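Local coordinates for protein glutathione synthetase-like effector 30 (Gpa-GSS30-apo) (Globodera pallida, PDB 5OET) that is a glutathione synthetase-like effector of a plant-parasitic nematode, probably derived by neofunctionalization of a housekeeping ATP-dependent ligase that joins glycine to gamma-glutamylcysteine, at residues A[194-199]-A[259-264]; A[223-228]-A[476-481]; A[497-502]-A[517-522]. One frame throughout, in Å; residues are numbered along the deposited sequence.

Interaction 1: A[194-199]-A[259-264]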
ATOM      1  N   PHE A 194      -8.595  -8.231   8.907  1.00 54.63           N
ATOM      2  CA  PHE A 194      -9.513  -8.069   7.775  1.00 52.71           C
ATOM      3  C   PHE A 194      -8.825  -7.513   6.497  1.00 51.83           C
ATOM      4  O   PHE A 194      -9.029  -8.033   5.377  1.00 49.51           O
ATOM      5  CB  PHE A 194     -10.664  -7.136   8.136  1.00 51.61           C
ATOM      6  CG  PHE A 194     -11.691  -7.742   9.035  1.00 51.05           C
ATOM      7  CD1 PHE A 194     -12.352  -8.906   8.681  1.00 51.87           C
ATOM      8  CD2 PHE A 194     -12.056  -7.111  10.200  1.00 51.74           C
ATOM      9  CE1 PHE A 194     -13.322  -9.454   9.498  1.00 51.06           C
ATOM     10  CE2 PHE A 194     -13.030  -7.654  11.019  1.00 53.65           C
ATOM     11  CZ  PHE A 194     -13.659  -8.831  10.668  1.00 52.90           C
ATOM     12  N   GLY A 195      -8.036  -6.451   6.680  1.00 49.75           N
ATOM     13  CA  GLY A 195      -7.379  -5.747   5.577  1.00 48.72           C
ATOM     14  C   GLY A 195      -6.047  -6.365   5.183  1.00 48.41           C
ATOM     15  O   GLY A 195      -5.708  -6.406   3.992  1.00 50.91           O
ATOM     16  N   THR A 196      -5.304  -6.871   6.169  1.00 46.80           N
ATOM     17  CA  THR A 196      -3.994  -7.479   5.907  1.00 47.65           C
ATOM     18  C   THR A 196      -4.069  -8.806   5.128  1.00 47.84           C
ATOM     19  O   THR A 196      -3.136  -9.140   4.379  1.00 50.89           O
ATOM     20  CB  THR A 196      -3.159  -7.734   7.190  1.00 46.48           C
ATOM     21  OG1 THR A 196      -3.751  -8.774   7.973  1.00 45.29           O
ATOM     22  CG2 THR A 196      -3.018  -6.463   8.032  1.00 47.51           C
ATOM     23  N   THR A 197      -5.151  -9.558   5.317  1.00 44.37           N
ATOM     24  CA  THR A 197      -5.247 -10.910   4.777  1.00 42.94           C
ATOM     25  C   THR A 197      -5.224 -11.024   3.267  1.00 41.30           C
ATOM     26  O   THR A 197      -4.424 -11.769   2.736  1.00 43.07           O
ATOM     27  CB  THR A 197      -6.479 -11.613   5.331  1.00 45.59           C
ATOM     28  OG1 THR A 197      -6.334 -11.694   6.751  1.00 45.70           O
ATOM     29  CG2 THR A 197      -6.619 -13.033   4.779  1.00 47.14           C
ATOM     30  N   PRO A 198      -6.105 -10.313   2.558  1.00 40.19           N
ATOM     31  CA  PRO A 198      -6.057 -10.416   1.079  1.00 39.84           C
ATOM     32  C   PRO A 198      -4.736  -9.947   0.454  1.00 38.71           C
ATOM     33  O   PRO A 198      -4.392 -10.373  -0.649  1.00 38.25           O
ATOM     34  CB  PRO A 198      -7.196  -9.483   0.637  1.00 39.12           C
ATOM     35  CG  PRO A 198      -7.279  -8.492   1.749  1.00 38.87           C
ATOM     36  CD  PRO A 198      -7.083  -9.302   2.987  1.00 39.22           C
ATOM     37  N   ARG A 199      -4.032  -9.056   1.145  1.00 38.60           N
ATOM     38  CA  ARG A 199      -2.761  -8.535   0.680  1.00 40.23           C
ATOM     39  C   ARG A 199      -1.597  -9.512   0.862  1.00 37.96           C
ATOM     40  O   ARG A 199      -0.747  -9.599  -0.017  1.00 35.70           O
ATOM     41  CB  ARG A 199      -2.446  -7.206   1.363  1.00 42.71           C
ATOM     42  CG  ARG A 199      -3.310  -6.063   0.872  1.00 44.70           C
ATOM     43  CD  ARG A 199      -3.408  -4.963   1.918  1.00 47.17           C
ATOM     44  NE  ARG A 199      -4.053  -3.820   1.294  1.00 50.70           N
ATOM     45  CZ  ARG A 199      -5.370  -3.634   1.193  1.00 54.24           C
ATOM     46  NH1 ARG A 199      -6.255  -4.497   1.730  1.00 55.31           N
ATOM     47  NH2 ARG A 199      -5.810  -2.553   0.550  1.00 55.28           N
ATOM     48  N   MET A 259      -6.476   0.731  12.699  1.00 38.73           N
ATOM     49  CA  MET A 259      -6.901   1.880  11.913  1.00 39.58           C
ATOM     50  C   MET A 259      -6.827   1.669  10.410  1.00 38.88           C
ATOM     51  O   MET A 259      -7.803   1.929   9.708  1.00 37.89           O
ATOM     52  CB  MET A 259      -6.071   3.107  12.282  1.00 41.32           C
ATOM     53  CG  MET A 259      -6.441   4.372  11.507  1.00 43.30           C
ATOM     54  SD  MET A 259      -8.188   4.849  11.616  1.00 44.52           S
ATOM     55  CE  MET A 259      -8.287   5.178  13.382  1.00 44.96           C
ATOM     56  N   LEU A 260      -5.667   1.229   9.927  1.00 38.93           N
ATOM     57  CA  LEU A 260      -5.471   0.983   8.495  1.00 40.02           C
ATOM     58  C   LEU A 260      -6.221  -0.210   7.957  1.00 40.40           C
ATOM     59  O   LEU A 260      -6.555  -0.215   6.796  1.00 39.91           O
ATOM     60  CB  LEU A 260      -3.987   0.842   8.123  1.00 39.41           C
ATOM     61  CG  LEU A 260      -3.200   2.115   8.348  1.00 40.35           C
ATOM     62  CD1 LEU A 260      -1.748   1.892   7.995  1.00 41.18           C
ATOM     63  CD2 LEU A 260      -3.775   3.281   7.547  1.00 41.42           C
ATOM     64  N   GLU A 261      -6.465  -1.218   8.774  1.00 42.73           N
ATOM     65  CA  GLU A 261      -7.318  -2.312   8.348  1.00 44.80           C
ATOM     66  C   GLU A 261      -8.731  -1.766   8.197  1.00 43.15           C
ATOM     67  O   GLU A 261      -9.420  -2.097   7.244  1.00 45.15           O
ATOM     68  CB  GLU A 261      -7.290  -3.475   9.351  1.00 48.64           C
ATOM     69  CG  GLU A 261      -5.927  -4.165   9.507  1.00 52.45           C
ATOM     70  CD  GLU A 261      -5.852  -5.049  10.753  1.00 57.16           C
ATOM     71  OE1 GLU A 261      -6.524  -6.091  10.743  1.00 61.82           O
ATOM     72  OE2 GLU A 261      -5.146  -4.734  11.753  1.00 60.70           O
ATOM     73  N   SER A 262      -9.156  -0.932   9.140  1.00 42.29           N
ATOM     74  CA  SER A 262     -10.477  -0.259   9.085  1.00 41.60           C
ATOM     75  C   SER A 262     -10.648   0.592   7.819  1.00 41.15           C
ATOM     76  O   SER A 262     -11.695   0.542   7.179  1.00 41.96           O
ATOM     77  CB  SER A 262     -10.728   0.615  10.331  1.00 41.12           C
ATOM     78  OG  SER A 262     -11.099  -0.157  11.469  1.00 40.38           O
ATOM     79  N   ARG A 263      -9.613   1.341   7.456  1.00 38.83           N
ATOM     80  CA  ARG A 263      -9.652   2.198   6.287  1.00 37.32           C
ATOM     81  C   ARG A 263      -9.708   1.401   5.022  1.00 36.45           C
ATOM     82  O   ARG A 263     -10.344   1.807   4.054  1.00 36.87           O
ATOM     83  CB  ARG A 263      -8.428   3.092   6.248  1.00 37.66           C
ATOM     84  CG  ARG A 263      -8.393   4.121   7.367  1.00 37.79           C
ATOM     85  CD  ARG A 263      -9.275   5.280   7.041  1.00 38.82           C
ATOM     86  NE  ARG A 263      -9.081   6.375   7.974  1.00 40.42           N
ATOM     87  CZ  ARG A 263      -9.896   7.421   8.096  1.00 41.19           C
ATOM     88  NH1 ARG A 263     -10.993   7.524   7.349  1.00 40.88           N
ATOM     89  NH2 ARG A 263      -9.608   8.372   8.983  1.00 42.89           N
ATOM     90  N   GLN A 264      -9.029   0.272   5.028  1.00 35.92           N
ATOM     91  CA  GLN A 264      -8.998  -0.634   3.874  1.00 35.97           C
ATOM     92  C   GLN A 264     -10.315  -1.319   3.649  1.00 36.09           C
ATOM     93  O   GLN A 264     -10.631  -1.657   2.514  1.00 36.76           O
ATOM     94  CB  GLN A 264      -7.868  -1.677   4.015  1.00 35.41           C
ATOM     95  CG  GLN A 264      -6.494  -1.089   3.738  1.00 34.64           C
ATOM     96  CD  GLN A 264      -5.348  -1.865   4.333  1.00 35.42           C
ATOM     97  OE1 GLN A 264      -4.225  -1.371   4.371  1.00 35.59           O
ATOM     98  NE2 GLN A 264      -5.604  -3.088   4.784  1.00 36.63           N
TER
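Gly195 and Glu261 bring the two backbones together, with their CA atoms 4.4 Å apart, where the turn leading into helix 196-210 rests on the N-terminal part of helix 259-270. The latter is the helix of a beta-alpha-beta crossover between the parallel neighbouring strands 246-251 and 279-283, so the contact joins that crossover to the start of another helix. Having no side chain, Gly195 can lie close: its N is 4.1 Å from CB of Glu261, and its CA faces the side chain of Gln264.

Glu261 reaches back along the incoming chain. It is extended beyond CG, and Glu261 OE1 accepts a hydrogen bond from the backbone N of Ser193 while lying 3.5 Å from the N of Phe194. The Ser193 bond holds the carboxylate beside the turn. On the flank of this chain, the methyl CG2 of Thr196 sits 4.0 Å from Glu261 CG, the two side chains crossing at a slant.

Farther along, Arg199 lays its guanidinium against the side-chain amide of Gln264. The planes are 15° apart, and CD of Gln264 is 3.6 Å above the guanidinium, over its centre, so this is a flat stack. Next to Gln264 on helix 259-270, Arg263 forms a salt bridge with Asp56 of the second subunit, placing the helix near the dimer interface. The rotation of the Arg199 group is restrained in part from within its own segment: NE has a weak partner outside it, Asn61 O, but NH1 donates to Gly195 O over 3.0 Å, with an N-H...O angle of 151°.

Interaction 2: A[223-228]-A[476-481]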
ATOM      1  N   ASP A 223      -8.301 -15.000  -1.311  1.00 60.50           N
ATOM      2  CA  ASP A 223      -8.990 -14.422  -0.194  1.00 62.03           C
ATOM      3  C   ASP A 223      -9.377 -12.966  -0.495  1.00 59.42           C
ATOM      4  O   ASP A 223      -8.509 -12.148  -0.846  1.00 57.58           O
ATOM      5  CB  ASP A 223      -8.078 -14.449   1.014  1.00 63.66           C
ATOM      6  CG  ASP A 223      -8.742 -13.851   2.202  1.00 65.36           C
ATOM      7  OD1 ASP A 223      -9.559 -14.566   2.821  1.00 67.53           O
ATOM      8  OD2 ASP A 223      -8.498 -12.652   2.472  1.00 67.46           O
ATOM      9  N   GLN A 224     -10.663 -12.650  -0.358  1.00 57.50           N
ATOM     10  CA  GLN A 224     -11.130 -11.265  -0.411  1.00 58.11           C
ATOM     11  C   GLN A 224     -11.847 -10.940   0.915  1.00 55.08           C
ATOM     12  O   GLN A 224     -13.051 -10.732   0.955  1.00 55.91           O
ATOM     13  CB  GLN A 224     -12.030 -11.020  -1.631  1.00 62.12           C
ATOM     14  CG  GLN A 224     -11.556 -11.621  -2.954  1.00 65.39           C
ATOM     15  CD  GLN A 224     -12.298 -12.903  -3.330  1.00 70.50           C
ATOM     16  OE1 GLN A 224     -13.513 -12.881  -3.598  1.00 73.93           O
ATOM     17  NE2 GLN A 224     -11.565 -14.039  -3.328  1.00 71.56           N
ATOM     18  N   THR A 225     -11.088 -10.915   2.005  1.00 51.03           N
ATOM     19  CA  THR A 225     -11.648 -10.722   3.342  1.00 49.64           C
ATOM     20  C   THR A 225     -11.944  -9.247   3.636  1.00 48.05           C
ATOM     21  O   THR A 225     -12.866  -8.948   4.406  1.00 47.05           O
ATOM     22  CB  THR A 225     -10.739 -11.345   4.419  1.00 50.25           C
ATOM     23  OG1 THR A 225     -10.855 -12.760   4.347  1.00 50.78           O
ATOM     24  CG2 THR A 225     -11.148 -10.948   5.813  1.00 50.19           C
ATOM     25  N   ASP A 226     -11.172  -8.333   3.046  1.00 46.91           N
ATOM     26  CA  ASP A 226     -11.547  -6.897   3.094  1.00 46.91           C
ATOM     27  C   ASP A 226     -12.926  -6.663   2.458  1.00 45.51           C
ATOM     28  O   ASP A 226     -13.768  -5.982   3.037  1.00 44.32           O
ATOM     29  CB  ASP A 226     -10.465  -5.949   2.504  1.00 46.69           C
ATOM     30  CG  ASP A 226     -10.023  -6.308   1.082  1.00 46.85           C
ATOM     31  OD1 ASP A 226     -10.506  -7.319   0.487  1.00 47.30           O
ATOM     32  OD2 ASP A 226      -9.146  -5.560   0.575  1.00 46.09           O
ATOM     33  N   THR A 227     -13.151  -7.278   1.301  1.00 44.36           N
ATOM     34  CA  THR A 227     -14.445  -7.271   0.634  1.00 45.44           C
ATOM     35  C   THR A 227     -15.546  -7.907   1.484  1.00 45.13           C
ATOM     36  O   THR A 227     -16.641  -7.372   1.564  1.00 43.73           O
ATOM     37  CB  THR A 227     -14.340  -8.008  -0.717  1.00 47.48           C
ATOM     38  OG1 THR A 227     -13.447  -7.274  -1.553  1.00 49.97           O
ATOM     39  CG2 THR A 227     -15.693  -8.163  -1.422  1.00 48.66           C
ATOM     40  N   MET A 228     -15.245  -9.054   2.095  1.00 44.78           N
ATOM     41  CA  MET A 228     -16.200  -9.775   2.930  1.00 44.71           C
ATOM     42  C   MET A 228     -16.794  -8.872   4.001  1.00 44.98           C
ATOM     43  O   MET A 228     -18.022  -8.845   4.198  1.00 44.91           O
ATOM     44  CB  MET A 228     -15.494 -10.937   3.632  1.00 44.60           C
ATOM     45  CG  MET A 228     -16.334 -11.660   4.677  1.00 45.72           C
ATOM     46  SD  MET A 228     -15.385 -12.434   5.989  1.00 46.76           S
ATOM     47  CE  MET A 228     -14.768 -11.041   6.918  1.00 45.10           C
ATOM     48  N   GLY A 476      -6.532 -19.300  10.437  1.00 43.50           N
ATOM     49  CA  GLY A 476      -7.714 -18.551  10.886  1.00 42.93           C
ATOM     50  C   GLY A 476      -8.751 -18.491   9.783  1.00 42.68           C
ATOM     51  O   GLY A 476      -8.450 -18.029   8.687  1.00 43.00           O
ATOM     52  N   ILE A 477      -9.960 -18.964  10.049  1.00 42.44           N
ATOM     53  CA  ILE A 477     -11.031 -18.868   9.076  1.00 43.55           C
ATOM     54  C   ILE A 477     -12.003 -17.757   9.467  1.00 44.48           C
ATOM     55  O   ILE A 477     -12.598 -17.813  10.545  1.00 46.54           O
ATOM     56  CB  ILE A 477     -11.810 -20.186   8.982  1.00 43.48           C
ATOM     57  CG1 ILE A 477     -10.885 -21.344   8.594  1.00 43.90           C
ATOM     58  CG2 ILE A 477     -12.958 -20.050   7.992  1.00 43.80           C
ATOM     59  CD1 ILE A 477     -10.193 -21.198   7.255  1.00 43.67           C
ATOM     60  N   PHE A 478     -12.183 -16.786   8.575  1.00 44.58           N
ATOM     61  CA  PHE A 478     -13.175 -15.721   8.738  1.00 45.64           C
ATOM     62  C   PHE A 478     -14.557 -16.074   8.204  1.00 45.54           C
ATOM     63  O   PHE A 478     -14.673 -16.664   7.148  1.00 46.39           O
ATOM     64  CB  PHE A 478     -12.730 -14.470   7.982  1.00 46.22           C
ATOM     65  CG  PHE A 478     -11.505 -13.832   8.536  1.00 46.48           C
ATOM     66  CD1 PHE A 478     -11.597 -12.896   9.552  1.00 46.27           C
ATOM     67  CD2 PHE A 478     -10.257 -14.151   8.028  1.00 47.68           C
ATOM     68  CE1 PHE A 478     -10.470 -12.281  10.060  1.00 46.67           C
ATOM     69  CE2 PHE A 478      -9.114 -13.552   8.543  1.00 48.22           C
ATOM     70  CZ  PHE A 478      -9.218 -12.609   9.558  1.00 47.99           C
ATOM     71  N   GLY A 479     -15.595 -15.653   8.919  1.00 45.81           N
ATOM     72  CA  GLY A 479     -16.969 -15.644   8.396  1.00 46.07           C
ATOM     73  C   GLY A 479     -17.870 -14.665   9.141  1.00 45.40           C
ATOM     74  O   GLY A 479     -17.693 -14.444  10.340  1.00 42.95           O
ATOM     75  N   CYS A 480     -18.834 -14.079   8.434  1.00 47.19           N
ATOM     76  CA  CYS A 480     -19.789 -13.160   9.061  1.00 49.34           C
ATOM     77  C   CYS A 480     -21.230 -13.551   8.836  1.00 48.32           C
ATOM     78  O   CYS A 480     -21.578 -14.120   7.823  1.00 47.41           O
ATOM     79  CB  CYS A 480     -19.628 -11.717   8.574  1.00 50.84           C
ATOM     80  SG  CYS A 480     -17.989 -11.022   8.735  1.00 56.26           S
ATOM     81  N   LEU A 481     -22.044 -13.140   9.796  1.00 48.74           N
ATOM     82  CA  LEU A 481     -23.495 -13.276   9.799  1.00 49.57           C
ATOM     83  C   LEU A 481     -24.144 -11.903   9.842  1.00 48.08           C
ATOM     84  O   LEU A 481     -23.558 -10.929  10.334  1.00 45.50           O
ATOM     85  CB  LEU A 481     -23.943 -13.949  11.095  1.00 50.51           C
ATOM     86  CG  LEU A 481     -24.112 -15.428  11.192  1.00 51.99           C
ATOM     87  CD1 LEU A 481     -24.840 -15.781  12.485  1.00 53.77           C
ATOM     88  CD2 LEU A 481     -24.884 -15.863   9.981  1.00 53.91           C
TER
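Helix-on-sheet packing beside a disulfide defines this contact: the first turn of helix 225-240 lies over strand 469-484 of the large mixed sheet. The CA atoms of Thr225 and Phe478 are 7.5 Å apart, and the gap is bridged mainly by side chains. Thr225 CG2 stands over the aromatic face, 4.0 Å from the centroid of the Phe478 ring and 13° off its normal, a CH-pi contact. With CG2 anti to the backbone N, the methyl turns to the ring while the hydroxyl stays with its own segment: Thr225 OG1 donates to the syn lone pair of Asp223 OD1 over 2.7 Å. Asp223 OD2 accepts from Thr225 N at 3.2 Å, met from above the carboxylate plane, an Asx turn leading into the helix, with Gln224 at its N-cap. One turn on, Met228 lays its thioether end across Phe478 and Cys480. Met228 SD is 3.9 Å from Phe478 CB, and CE is 3.7 Å from Cys480 SG, the sulfur disulfide-bonded to Cys164. The chemistry is therefore divided: Asp223 takes up the Thr225 hydroxyl and N, its OD1 also accepting from His498 N, while methyl, thioether, ring and disulfide sulfur form an apolar, buried junction.

Interaction 3: A[497-502]-A[517-522]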
ATOM      1  N   GLY A 497     -13.398 -16.338   4.530  1.00 47.44           N
ATOM      2  CA  GLY A 497     -12.033 -15.871   4.334  1.00 46.99           C
ATOM      3  C   GLY A 497     -11.065 -16.713   5.139  1.00 46.38           C
ATOM      4  O   GLY A 497     -11.490 -17.540   5.953  1.00 45.82           O
ATOM      5  N   HIS A 498      -9.771 -16.495   4.933  1.00 46.28           N
ATOM      6  CA  HIS A 498      -8.756 -17.288   5.638  1.00 47.79           C
ATOM      7  C   HIS A 498      -7.396 -16.619   5.651  1.00 45.95           C
ATOM      8  O   HIS A 498      -6.989 -15.994   4.676  1.00 44.76           O
ATOM      9  CB  HIS A 498      -8.642 -18.681   5.004  1.00 48.87           C
ATOM     10  CG  HIS A 498      -8.173 -18.647   3.591  1.00 49.34           C
ATOM     11  ND1 HIS A 498      -9.024 -18.494   2.513  1.00 51.70           N
ATOM     12  CD2 HIS A 498      -6.922 -18.692   3.079  1.00 49.35           C
ATOM     13  CE1 HIS A 498      -8.313 -18.469   1.396  1.00 52.55           C
ATOM     14  NE2 HIS A 498      -7.036 -18.598   1.710  1.00 51.01           N
ATOM     15  N   MET A 499      -6.694 -16.805   6.757  1.00 46.33           N
ATOM     16  CA  MET A 499      -5.367 -16.251   6.971  1.00 47.61           C
ATOM     17  C   MET A 499      -4.531 -17.277   7.711  1.00 46.81           C
ATOM     18  O   MET A 499      -5.044 -18.320   8.120  1.00 46.58           O
ATOM     19  CB  MET A 499      -5.482 -15.003   7.828  1.00 49.52           C
ATOM     20  CG  MET A 499      -6.027 -15.308   9.224  1.00 52.19           C
ATOM     21  SD  MET A 499      -5.604 -14.023  10.377  1.00 55.35           S
ATOM     22  CE  MET A 499      -3.863 -14.311  10.530  1.00 56.91           C
ATOM     23  N   MET A 500      -3.270 -16.953   7.937  1.00 47.00           N
ATOM     24  CA  MET A 500      -2.385 -17.859   8.660  1.00 48.74           C
ATOM     25  C   MET A 500      -1.360 -17.062   9.426  1.00 47.49           C
ATOM     26  O   MET A 500      -1.011 -15.958   9.040  1.00 46.74           O
ATOM     27  CB  MET A 500      -1.729 -18.811   7.674  1.00 50.90           C
ATOM     28  CG  MET A 500      -0.934 -19.949   8.268  1.00 54.75           C
ATOM     29  SD  MET A 500      -0.673 -21.274   7.051  1.00 59.56           S
ATOM     30  CE  MET A 500      -2.231 -22.105   7.228  1.00 60.47           C
ATOM     31  N   LYS A 501      -0.918 -17.611  10.540  1.00 48.81           N
ATOM     32  CA  LYS A 501       0.129 -16.998  11.342  1.00 50.13           C
ATOM     33  C   LYS A 501       1.067 -18.100  11.770  1.00 48.60           C
ATOM     34  O   LYS A 501       0.614 -19.123  12.221  1.00 47.03           O
ATOM     35  CB  LYS A 501      -0.461 -16.283  12.568  1.00 52.25           C
ATOM     36  CG  LYS A 501      -1.121 -14.946  12.277  1.00 52.48           C
ATOM     37  CD  LYS A 501      -0.240 -13.729  12.579  1.00 54.63           C
ATOM     38  CE  LYS A 501      -0.387 -13.232  14.017  1.00 56.66           C
ATOM     39  NZ  LYS A 501       0.430 -12.011  14.276  1.00 56.95           N
ATOM     40  N   SER A 502       2.366 -17.888  11.586  1.00 49.49           N
ATOM     41  CA  SER A 502       3.396 -18.834  12.002  1.00 50.08           C
ATOM     42  C   SER A 502       4.184 -18.250  13.151  1.00 49.68           C
ATOM     43  O   SER A 502       4.482 -17.063  13.146  1.00 48.01           O
ATOM     44  CB  SER A 502       4.341 -19.125  10.857  1.00 50.47           C
ATOM     45  OG  SER A 502       3.662 -19.812   9.835  1.00 52.25           O
ATOM     46  N   SER A 517       5.334 -13.753  16.415  1.00 64.50           N
ATOM     47  CA  SER A 517       4.712 -14.451  15.306  1.00 60.14           C
ATOM     48  C   SER A 517       4.761 -13.618  14.022  1.00 56.84           C
ATOM     49  O   SER A 517       5.239 -12.486  14.028  1.00 58.12           O
ATOM     50  CB  SER A 517       3.277 -14.799  15.656  1.00 58.89           C
ATOM     51  OG  SER A 517       2.418 -13.749  15.279  1.00 60.28           O
ATOM     52  N   VAL A 518       4.246 -14.187  12.937  1.00 52.11           N
ATOM     53  CA  VAL A 518       4.511 -13.698  11.599  1.00 49.18           C
ATOM     54  C   VAL A 518       3.293 -13.991  10.712  1.00 46.97           C
ATOM     55  O   VAL A 518       2.668 -15.015  10.839  1.00 45.42           O
ATOM     56  CB  VAL A 518       5.822 -14.363  11.096  1.00 49.48           C
ATOM     57  CG1 VAL A 518       5.746 -14.867   9.660  1.00 49.76           C
ATOM     58  CG2 VAL A 518       6.989 -13.421  11.259  1.00 49.43           C
ATOM     59  N   TYR A 519       2.950 -13.091   9.810  1.00 46.54           N
ATOM     60  CA  TYR A 519       1.835 -13.353   8.921  1.00 45.63           C
ATOM     61  C   TYR A 519       2.292 -14.305   7.867  1.00 44.94           C
ATOM     62  O   TYR A 519       3.418 -14.257   7.426  1.00 45.25           O
ATOM     63  CB  TYR A 519       1.316 -12.077   8.279  1.00 45.87           C
ATOM     64  CG  TYR A 519       0.596 -11.240   9.268  1.00 47.90           C
ATOM     65  CD1 TYR A 519      -0.769 -11.448   9.542  1.00 47.88           C
ATOM     66  CD2 TYR A 519       1.281 -10.252   9.984  1.00 49.23           C
ATOM     67  CE1 TYR A 519      -1.427 -10.675  10.489  1.00 47.28           C
ATOM     68  CE2 TYR A 519       0.638  -9.480  10.930  1.00 49.66           C
ATOM     69  CZ  TYR A 519      -0.710  -9.703  11.179  1.00 49.03           C
ATOM     70  OH  TYR A 519      -1.281  -8.924  12.122  1.00 49.95           O
ATOM     71  N   ASP A 520       1.393 -15.159   7.444  1.00 45.04           N
ATOM     72  CA  ASP A 520       1.734 -16.226   6.543  1.00 46.87           C
ATOM     73  C   ASP A 520       0.515 -16.468   5.662  1.00 45.36           C
ATOM     74  O   ASP A 520      -0.499 -15.822   5.839  1.00 45.34           O
ATOM     75  CB  ASP A 520       2.093 -17.462   7.376  1.00 49.41           C
ATOM     76  CG  ASP A 520       2.969 -18.448   6.631  1.00 52.42           C
ATOM     77  OD1 ASP A 520       2.907 -18.482   5.375  1.00 54.80           O
ATOM     78  OD2 ASP A 520       3.727 -19.199   7.297  1.00 54.91           O
ATOM     79  N   SER A 521       0.620 -17.366   4.705  1.00 45.22           N
ATOM     80  CA  SER A 521      -0.557 -17.841   3.988  1.00 46.54           C
ATOM     81  C   SER A 521      -0.347 -19.311   3.559  1.00 46.28           C
ATOM     82  O   SER A 521       0.779 -19.743   3.354  1.00 44.48           O
ATOM     83  CB  SER A 521      -0.871 -16.924   2.794  1.00 46.59           C
ATOM     84  OG  SER A 521       0.015 -17.158   1.726  1.00 47.40           O
ATOM     85  N   PRO A 522      -1.435 -20.084   3.451  1.00 45.74           N
ATOM     86  CA  PRO A 522      -1.260 -21.507   3.261  1.00 47.30           C
ATOM     87  C   PRO A 522      -0.924 -21.848   1.820  1.00 47.86           C
ATOM     88  O   PRO A 522      -1.415 -21.180   0.905  1.00 49.36           O
ATOM     89  CB  PRO A 522      -2.629 -22.069   3.635  1.00 46.98           C
ATOM     90  CG  PRO A 522      -3.562 -21.007   3.191  1.00 46.44           C
ATOM     91  CD  PRO A 522      -2.851 -19.705   3.410  1.00 45.36           C
TER
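Ser502 and Asp520 make a side-chain hydrogen bond across the two arms of a beta hairpin in the large mixed sheet, OG donating to OD2 over 2.6 Å by way of the anti lone pair of the carboxylate. The same OD2 is bonded by Ser94 OG, while OD1 takes the backbone N of Ser521, so the buried acid is gripped through both oxygens and its rotation is restricted. A second cross-strand bond runs from Lys501 NZ to Ser517 OG, 2.8 Å.

Backbone evidence fixes the register. Ser502 and Val518 form a hydrogen-bonded pair: Ser502 N reaches Val518 O at 3.0 Å and 155°, in the carbonyl plane, whereas the return bond from Val518 N to Ser502 O is weak. Lys501 and Tyr519 form the adjoining non-hydrogen-bonded pair, and their side chains share one face of the sheet, lying alongside each other. Two bends in the lysine chain, at chi2 (-99°) and chi3, fold it over the ring. Lys501 CD lies 3.8 Å above the plane of the Tyr519 ring, toward the rim, and NZ is 4.4 Å from its centroid, 23° off the normal, a cation-pi contact. The ammonium thus serves both an aromatic face and a hydroxyl. Phe200, from helix 196-210, meets the tyrosine ring nearly parallel to it.

Apolar packing takes over toward Pro522, where the strands splay from the paired region. Pro522 CG lies 4.1 Å from His498 CD2. Met500, bent at its last torsion, closes this end with its methyl, CE standing 3.6 Å from Pro522 CB.

The three contacts form one continuous buried cluster, with centres 11 Å (interactions 1 and 2), 13 Å (2 and 3) and 14 Å (1 and 3) apart. Interactions 1 and 2 are joined by packing of Phe194 on Met228 and by a long, weak ion pair, Arg199 NH1 to Asp226 OD2 at 3.3 Å. Asp223 ties interaction 2 to interaction 3, its OD1 lying 2.9 Å from His498 N, a probable hydrogen bond, and strands 469-484 and 490-504 are sheet neighbours. Thr197 packs on His498 and Met499. The strands of interaction 3 flank unmodelled residues 506-515, which probably correspond to the alanine-rich active-site loop of eukaryotic glutathione synthetases, consistent with mobility in the apo form.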